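Local coordinates for protein 4-hydroxyphenylpyruvate dioxygenase (Pseudomonas putida, PDB 5HMQ) that catalyses the metal-dependent dehydration of 3-dehydroshikimate to protocatechuate, a shared intermediate of quinate and shikimate breakdown, at residues Val10-Thr15 against Ala250-Asn255. Residues are numbered along the deposited sequence; the frame is centred on the assembly and turned at random.
Sequences VSLSGT and APTRQN
With chi1 at -47°, Thr-252 sets its OG1 opposite its own carbonyl carbon and turns it to Ser-13, while CG2 lies anti to the backbone N and faces Leu-12. Thr-252 OG1 donates to Ser-13 O at 2.8 Å, from 44° above the plane of that carbonyl. Threonine suits this first turn of the helix because one branch bonds while the other packs: its CG2 meets Leu-12 CD1 at 4.2 Å, the two side chains crossing at about a right angle. Leu-12 CD2 then lies against Asn-255 CB, 3.6 Å away, and Ile-23 of helix 16-25 adds to the cover of this buried leucine. In the TIM barrel the contact joins the loop between the first strand, 6-8, and helix 16-25 to the start of helix 252-276, which follows the last strand, 238-240, where the barrel closes. A water is held by the backbone N of Ser-13 and, 2.9 Å away, by Asn-255 ND2, whose amide reaches outward and partly back toward the helix start; the water in turn donates only weakly to Ala-250 O. Ala-250 CB lies 3.4 Å from Ser-13 OG. Beyond Ser-13, Gly-14 has a phi of 115°, where a CB would press on the preceding carbonyl O.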
loop_
_atom_site.group_PDB
_atom_site.type_symbol
_atom_site.label_atom_id
_atom_site.label_comp_id
_atom_site.label_asym_id
_atom_site.label_seq_id
_atom_site.Cartn_x
_atom_site.Cartn_y
_atom_site.Cartn_z
ATOM N N VAL C 10 14.731 -3.299 9.978
ATOM C CA VAL C 10 13.799 -4.270 9.416
ATOM C C VAL C 10 12.355 -3.781 9.499
ATOM O O VAL C 10 11.478 -4.326 8.822
ATOM C CB VAL C 10 13.975 -5.636 10.117
ATOM C CG1 VAL C 10 13.338 -5.625 11.497
ATOM C CG2 VAL C 10 13.422 -6.766 9.253
ATOM N N SER C 11 12.087 -2.751 10.307
ATOM C CA SER C 11 10.746 -2.190 10.426
ATOM C C SER C 11 10.357 -1.313 9.244
ATOM O O SER C 11 9.192 -0.911 9.150
ATOM C CB SER C 11 10.624 -1.379 11.721
ATOM O OG SER C 11 11.011 -2.148 12.846
ATOM N N LEU C 12 11.290 -1.007 8.350
ATOM C CA LEU C 12 11.048 -0.130 7.216
ATOM C C LEU C 12 11.423 -0.846 5.926
ATOM O O LEU C 12 12.046 -1.911 5.936
ATOM C CB LEU C 12 11.847 1.174 7.340
ATOM C CG LEU C 12 11.745 1.955 8.649
ATOM C CD1 LEU C 12 12.703 3.140 8.637
ATOM C CD2 LEU C 12 10.320 2.414 8.896
ATOM N N SER C 13 11.007 -0.262 4.808
ATOM C CA SER C 13 11.440 -0.687 3.487
ATOM C C SER C 13 12.333 0.383 2.872
ATOM O O SER C 13 12.367 1.530 3.325
ATOM C CB SER C 13 10.239 -0.968 2.576
ATOM O OG SER C 13 9.498 0.213 2.328
ATOM N N GLY C 14 13.058 -0.004 1.831
ATOM C CA GLY C 14 13.934 0.899 1.112
ATOM C C GLY C 14 15.391 0.503 1.241
ATOM O O GLY C 14 15.747 -0.490 1.875
ATOM N N THR C 15 16.240 1.307 0.606
ATOM C CA THR C 15 17.677 1.141 0.753
ATOM C C THR C 15 18.100 1.530 2.165
ATOM O O THR C 15 17.407 2.276 2.864
ATOM C CB THR C 15 18.433 2.010 -0.249
ATOM O OG1 THR C 15 18.361 3.377 0.166
ATOM C CG2 THR C 15 17.780 1.908 -1.613
ATOM N N ALA C 250 6.476 -0.180 1.288
ATOM C CA ALA C 250 6.036 0.498 2.506
ATOM C C ALA C 250 6.642 1.897 2.567
ATOM O O ALA C 250 7.865 2.038 2.454
ATOM C CB ALA C 250 6.424 -0.303 3.744
ATOM N N PRO C 251 5.830 2.953 2.730
ATOM C CA PRO C 251 6.396 4.310 2.749
ATOM C C PRO C 251 7.365 4.510 3.904
ATOM O O PRO C 251 6.985 4.478 5.079
ATOM C CB PRO C 251 5.160 5.208 2.894
ATOM C CG PRO C 251 4.124 4.336 3.522
ATOM C CD PRO C 251 4.387 2.941 3.028
ATOM N N THR C 252 8.637 4.704 3.547
ATOM C CA THR C 252 9.712 4.754 4.534
ATOM C C THR C 252 9.514 5.898 5.524
ATOM O O THR C 252 9.614 5.706 6.742
ATOM C CB THR C 252 11.057 4.888 3.820
ATOM O OG1 THR C 252 11.126 3.933 2.752
ATOM C CG2 THR C 252 12.198 4.625 4.787
ATOM N N ARG C 253 9.241 7.101 5.015
ATOM C CA ARG C 253 9.196 8.277 5.879
ATOM C C ARG C 253 7.986 8.250 6.805
ATOM O O ARG C 253 8.111 8.538 8.002
ATOM C CB ARG C 253 9.201 9.546 5.030
ATOM C CG ARG C 253 10.501 9.751 4.270
ATOM C CD ARG C 253 11.222 11.008 4.728
ATOM N NE ARG C 253 12.617 11.010 4.303
ATOM C CZ ARG C 253 13.436 12.048 4.427
ATOM N NH1 ARG C 253 12.999 13.183 4.958
ATOM N NH2 ARG C 253 14.693 11.953 4.012
ATOM N N GLN C 254 6.808 7.910 6.277
ATOM C CA GLN C 254 5.616 7.887 7.120
ATOM C C GLN C 254 5.673 6.750 8.131
ATOM O O GLN C 254 5.184 6.896 9.257
ATOM C CB GLN C 254 4.354 7.792 6.262
ATOM C CG GLN C 254 3.645 9.129 6.096
ATOM C CD GLN C 254 3.176 9.704 7.423
ATOM O OE1 GLN C 254 2.708 8.974 8.299
ATOM N NE2 GLN C 254 3.318 11.016 7.585
ATOM N N ASN C 255 6.249 5.608 7.748
ATOM C CA ASN C 255 6.437 4.537 8.721
ATOM C C ASN C 255 7.359 4.983 9.848
ATOM O O ASN C 255 7.101 4.694 11.022
ATOM C CB ASN C 255 6.984 3.282 8.040
ATOM C CG ASN C 255 5.909 2.489 7.321
ATOM O OD1 ASN C 255 4.717 2.754 7.476
ATOM N ND2 ASN C 255 6.326 1.497 6.544
HETATM O O HOH W 1 8.810 1.449 5.146
#